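Local coordinates for protein induced by osmotic stress (Scheffersomyces stipitis, PDB 5YWN) that probably reduces ketones, haloketones among them, to alcohols with NADPH, as a reductase of the dihydroflavonol-4-reductase subfamily, at residues 228-241 with 261-273. The protein carries 1 engineered substitution. Residues are numbered along the deposited sequence; the frame is centred on the assembly and turned at random.
Sequences VPATTGTFIDVRDV and LSNTRFNGQTLLD
The Phe266 ring lies against the backbone at Gly233, whose N sits 4.0 Å above one face, offset toward the rim; at the edge, in plane, come Thr234 C and Phe235 N. CG of Phe266 stands between its own backbone N and carbonyl carbon (chi1 71°), a turn that brings CD1 to 3.2 Å from Gly233 O. The Phe235 ring takes Thr264 O at its edge, in plane, and runs side by side with the Asn263 amide, the two planes 34° apart. Gly233 and Phe266 form an antiparallel hydrogen-bonded pair, with Phe266 N 3.0 Å from Gly233 O, in a short, long-range pairing within the extended short-chain dehydrogenase/reductase fold, where strand 234-237 also pairs in parallel with strand 194-196 and the chain leaving the Rossmann sheet's edge strand 258-261 comes back along it. Phe266 O is gripped twice, by Gly233 N and, at 2.8 Å, by Thr232 OG1, which is tilted 19° from the carbonyl plane. Replacing Phe266 with an alanine would probably open a gap beside Gly233 and deprive Phe196 of its edge-to-face partner. Beyond it, Asn267 and Thr270 form a capping box starting helix 268-278, where a water bridges Pro229 O and Gly268 N, and Val228 CG2 meets Leu272 CD1 at 3.8 Å.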
loop_
_atom_site.group_PDB
_atom_site.type_symbol
_atom_site.label_atom_id
_atom_site.label_comp_id
_atom_site.label_asym_id
_atom_site.label_seq_id
_atom_site.Cartn_x
_atom_site.Cartn_y
_atom_site.Cartn_z
ATOM N N VAL A 228 -14.009 -7.215 22.430
ATOM C CA VAL A 228 -12.722 -6.909 21.909
ATOM C C VAL A 228 -12.746 -7.223 20.418
ATOM O O VAL A 228 -13.203 -8.245 20.031
ATOM C CB VAL A 228 -11.652 -7.779 22.573
ATOM C CG1 VAL A 228 -10.304 -7.595 21.915
ATOM C CG2 VAL A 228 -11.579 -7.538 24.069
ATOM N N PRO A 229 -12.207 -6.371 19.581
ATOM C CA PRO A 229 -12.193 -6.669 18.154
ATOM C C PRO A 229 -11.417 -7.913 17.868
ATOM O O PRO A 229 -10.518 -8.167 18.545
ATOM C CB PRO A 229 -11.476 -5.494 17.559
ATOM C CG PRO A 229 -11.734 -4.413 18.496
ATOM C CD PRO A 229 -11.712 -5.030 19.846
ATOM N N ALA A 230 -11.838 -8.694 16.889
ATOM C CA ALA A 230 -11.154 -9.925 16.497
ATOM C C ALA A 230 -10.087 -9.732 15.420
ATOM O O ALA A 230 -9.432 -10.638 15.017
ATOM C CB ALA A 230 -12.136 -10.991 16.090
ATOM N N THR A 231 -9.903 -8.510 15.031
ATOM C CA THR A 231 -8.955 -8.148 14.047
ATOM C C THR A 231 -7.576 -8.642 14.464
ATOM O O THR A 231 -7.230 -8.570 15.605
ATOM C CB THR A 231 -8.945 -6.611 13.893
ATOM O OG1 THR A 231 -8.202 -6.005 14.932
ATOM C CG2 THR A 231 -10.323 -6.036 13.985
ATOM N N THR A 232 -6.831 -9.209 13.525
ATOM C CA THR A 232 -5.531 -9.736 13.802
ATOM C C THR A 232 -4.662 -9.870 12.569
ATOM O O THR A 232 -5.145 -9.829 11.504
ATOM C CB THR A 232 -5.632 -11.044 14.606
ATOM O OG1 THR A 232 -4.358 -11.462 15.058
ATOM C CG2 THR A 232 -6.249 -12.127 13.813
ATOM N N GLY A 233 -3.374 -10.029 12.752
ATOM C CA GLY A 233 -2.428 -10.154 11.675
ATOM C C GLY A 233 -1.080 -9.516 11.936
ATOM O O GLY A 233 -0.693 -9.346 13.035
ATOM N N THR A 234 -0.402 -9.157 10.869
ATOM C CA THR A 234 0.811 -8.407 10.929
ATOM C C THR A 234 0.592 -7.005 10.355
ATOM O O THR A 234 -0.186 -6.817 9.483
ATOM C CB THR A 234 1.979 -9.179 10.263
ATOM O OG1 THR A 234 3.203 -8.705 10.737
ATOM C CG2 THR A 234 2.011 -8.994 8.891
ATOM N N PHE A 235 1.318 -6.048 10.874
ATOM C CA PHE A 235 1.212 -4.660 10.469
ATOM C C PHE A 235 2.511 -4.107 9.908
ATOM O O PHE A 235 3.538 -4.563 10.228
ATOM C CB PHE A 235 0.626 -3.762 11.602
ATOM C CG PHE A 235 1.614 -2.830 12.251
ATOM C CD1 PHE A 235 2.576 -3.320 13.058
ATOM C CD2 PHE A 235 1.670 -1.545 11.893
ATOM C CE1 PHE A 235 3.518 -2.512 13.598
ATOM C CE2 PHE A 235 2.590 -0.724 12.424
ATOM C CZ PHE A 235 3.520 -1.212 13.285
ATOM N N ILE A 236 2.369 -3.036 9.175
ATOM C CA ILE A 236 3.440 -2.155 8.829
ATOM C C ILE A 236 2.966 -0.714 8.782
ATOM O O ILE A 236 1.925 -0.450 8.305
ATOM C CB ILE A 236 4.145 -2.605 7.527
ATOM C CG1 ILE A 236 5.360 -1.758 7.221
ATOM C CG2 ILE A 236 3.210 -2.651 6.355
ATOM C CD1 ILE A 236 6.560 -1.996 8.067
ATOM N N ASP A 237 3.766 0.179 9.306
ATOM C CA ASP A 237 3.478 1.605 9.292
ATOM C C ASP A 237 3.567 2.228 7.895
ATOM O O ASP A 237 4.427 1.965 7.145
ATOM C CB ASP A 237 4.299 2.394 10.294
ATOM C CG ASP A 237 3.873 3.820 10.396
ATOM O OD1 ASP A 237 4.131 4.583 9.499
ATOM O OD2 ASP A 237 3.268 4.164 11.354
ATOM N N VAL A 238 2.627 3.076 7.614
ATOM C CA VAL A 238 2.487 3.658 6.309
ATOM C C VAL A 238 3.748 4.445 5.923
ATOM O O VAL A 238 4.140 4.417 4.819
ATOM C CB VAL A 238 1.193 4.475 6.169
ATOM C CG1 VAL A 238 1.226 5.675 7.044
ATOM C CG2 VAL A 238 0.974 4.921 4.746
ATOM N N ARG A 239 4.341 5.114 6.875
ATOM C CA ARG A 239 5.519 5.867 6.665
ATOM C C ARG A 239 6.726 4.995 6.295
ATOM O O ARG A 239 7.523 5.371 5.519
ATOM C CB ARG A 239 5.783 6.813 7.794
ATOM C CG ARG A 239 4.678 7.808 8.014
ATOM C CD ARG A 239 4.675 8.350 9.414
ATOM N NE ARG A 239 4.147 7.420 10.376
ATOM C CZ ARG A 239 3.990 7.681 11.655
ATOM N NH1 ARG A 239 4.308 8.854 12.140
ATOM N NH2 ARG A 239 3.524 6.786 12.440
ATOM N N ASP A 240 6.796 3.832 6.903
ATOM C CA ASP A 240 7.735 2.829 6.522
ATOM C C ASP A 240 7.520 2.270 5.090
ATOM O O ASP A 240 8.432 2.075 4.389
ATOM C CB ASP A 240 7.801 1.742 7.559
ATOM C CG ASP A 240 8.335 2.229 8.881
ATOM O OD1 ASP A 240 9.238 3.003 8.885
ATOM O OD2 ASP A 240 7.841 1.827 9.891
ATOM N N VAL A 241 6.272 2.057 4.698
ATOM C CA VAL A 241 5.973 1.623 3.363
ATOM C C VAL A 241 6.415 2.658 2.335
ATOM O O VAL A 241 7.024 2.324 1.360
ATOM C CB VAL A 241 4.522 1.232 3.144
ATOM C CG1 VAL A 241 4.360 0.739 1.737
ATOM C CG2 VAL A 241 4.129 0.140 4.088
ATOM N N LEU A 261 7.336 -6.064 3.312
ATOM C CA LEU A 261 7.227 -5.026 4.313
ATOM C C LEU A 261 6.275 -5.428 5.413
ATOM O O LEU A 261 5.107 -5.248 5.319
ATOM C CB LEU A 261 6.816 -3.707 3.673
ATOM C CG LEU A 261 7.849 -2.726 3.142
ATOM C CD1 LEU A 261 8.430 -1.883 4.260
ATOM C CD2 LEU A 261 8.957 -3.467 2.439
ATOM N N SER A 262 6.838 -6.022 6.430
ATOM C CA SER A 262 6.126 -6.596 7.539
ATOM C C SER A 262 6.848 -6.391 8.876
ATOM O O SER A 262 8.001 -6.604 8.968
ATOM C CB SER A 262 5.964 -8.090 7.268
ATOM O OG SER A 262 5.140 -8.647 8.188
ATOM N N ASN A 263 6.126 -5.982 9.892
ATOM C CA ASN A 263 6.688 -5.745 11.165
ATOM C C ASN A 263 6.217 -6.754 12.217
ATOM O O ASN A 263 6.603 -7.857 12.161
ATOM C CB ASN A 263 6.522 -4.301 11.607
ATOM C CG ASN A 263 7.448 -3.918 12.767
ATOM O OD1 ASN A 263 8.262 -4.667 13.180
ATOM N ND2 ASN A 263 7.273 -2.752 13.258
ATOM N N THR A 264 5.378 -6.359 13.134
ATOM C CA THR A 264 4.982 -7.252 14.207
ATOM C C THR A 264 3.497 -7.670 14.160
ATOM O O THR A 264 2.690 -7.019 13.601
ATOM C CB THR A 264 5.342 -6.673 15.592
ATOM O OG1 THR A 264 4.720 -5.419 15.761
ATOM C CG2 THR A 264 6.811 -6.494 15.738
ATOM N N ARG A 265 3.223 -8.799 14.774
ATOM C CA ARG A 265 1.916 -9.320 15.026
ATOM C C ARG A 265 1.139 -8.571 16.079
ATOM O O ARG A 265 1.681 -8.132 17.025
ATOM C CB ARG A 265 1.985 -10.795 15.400
ATOM C CG ARG A 265 1.605 -11.633 14.220
ATOM C CD ARG A 265 1.828 -13.087 14.378
ATOM N NE ARG A 265 2.385 -13.647 13.202
ATOM C CZ ARG A 265 1.715 -13.902 12.112
ATOM N NH1 ARG A 265 0.470 -13.627 11.997
ATOM N NH2 ARG A 265 2.338 -14.456 11.132
ATOM N N PHE A 266 -0.147 -8.485 15.844
ATOM C CA PHE A 266 -1.098 -7.885 16.714
ATOM C C PHE A 266 -2.449 -8.580 16.651
ATOM O O PHE A 266 -2.772 -9.228 15.711
ATOM C CB PHE A 266 -1.302 -6.436 16.334
ATOM C CG PHE A 266 -2.027 -6.257 15.061
ATOM C CD1 PHE A 266 -1.388 -6.329 13.876
ATOM C CD2 PHE A 266 -3.360 -6.076 15.079
ATOM C CE1 PHE A 266 -2.048 -6.180 12.714
ATOM C CE2 PHE A 266 -4.053 -5.927 13.925
ATOM C CZ PHE A 266 -3.397 -5.967 12.746
ATOM N N ASN A 267 -3.238 -8.309 17.665
ATOM C CA ASN A 267 -4.657 -8.549 17.667
ATOM C C ASN A 267 -5.451 -7.399 18.255
ATOM O O ASN A 267 -4.917 -6.413 18.588
ATOM C CB ASN A 267 -5.023 -9.901 18.271
ATOM C CG ASN A 267 -4.792 -9.988 19.766
ATOM O OD1 ASN A 267 -4.755 -9.026 20.456
ATOM N ND2 ASN A 267 -4.660 -11.182 20.235
ATOM N N GLY A 268 -6.734 -7.609 18.409
ATOM C CA GLY A 268 -7.620 -6.646 18.988
ATOM C C GLY A 268 -7.251 -6.244 20.409
ATOM O O GLY A 268 -7.422 -5.152 20.770
ATOM N N GLN A 269 -6.757 -7.175 21.193
ATOM C CA GLN A 269 -6.273 -6.871 22.517
ATOM C C GLN A 269 -5.062 -5.957 22.518
ATOM O O GLN A 269 -5.014 -5.058 23.264
ATOM C CB GLN A 269 -6.018 -8.116 23.336
ATOM C CG GLN A 269 -5.831 -7.849 24.793
ATOM C CD GLN A 269 -7.064 -7.349 25.478
ATOM O OE1 GLN A 269 -8.053 -8.016 25.526
ATOM N NE2 GLN A 269 -6.997 -6.166 25.974
ATOM N N THR A 270 -4.140 -6.199 21.608
ATOM C CA THR A 270 -2.971 -5.384 21.445
ATOM C C THR A 270 -3.394 -3.935 21.141
ATOM O O THR A 270 -2.912 -3.028 21.739
ATOM C CB THR A 270 -2.106 -5.857 20.251
ATOM O OG1 THR A 270 -2.102 -7.258 20.161
ATOM C CG2 THR A 270 -0.705 -5.380 20.420
ATOM N N LEU A 271 -4.348 -3.785 20.246
ATOM C CA LEU A 271 -4.881 -2.521 19.862
ATOM C C LEU A 271 -5.571 -1.766 21.009
ATOM O O LEU A 271 -5.269 -0.649 21.259
ATOM C CB LEU A 271 -5.859 -2.738 18.731
ATOM C CG LEU A 271 -6.689 -1.573 18.291
ATOM C CD1 LEU A 271 -5.887 -0.347 17.935
ATOM C CD2 LEU A 271 -7.736 -1.897 17.252
ATOM N N LEU A 272 -6.434 -2.444 21.715
ATOM C CA LEU A 272 -7.124 -1.906 22.856
ATOM C C LEU A 272 -6.154 -1.469 23.962
ATOM O O LEU A 272 -6.301 -0.445 24.525
ATOM C CB LEU A 272 -8.042 -2.957 23.405
ATOM C CG LEU A 272 -9.492 -2.970 22.984
ATOM C CD1 LEU A 272 -10.282 -4.034 23.696
ATOM C CD2 LEU A 272 -10.125 -1.623 23.171
ATOM N N ASP A 273 -5.158 -2.264 24.211
ATOM C CA ASP A 273 -4.209 -1.981 25.237
ATOM C C ASP A 273 -3.446 -0.695 24.939
ATOM O O ASP A 273 -3.209 0.058 25.801
ATOM C CB ASP A 273 -3.265 -3.165 25.474
ATOM C CG ASP A 273 -3.962 -4.388 26.162
ATOM O OD1 ASP A 273 -5.005 -4.261 26.747
ATOM O OD2 ASP A 273 -3.420 -5.454 26.091
HETATM O O HOH W 1 -8.500 -10.078 18.377
#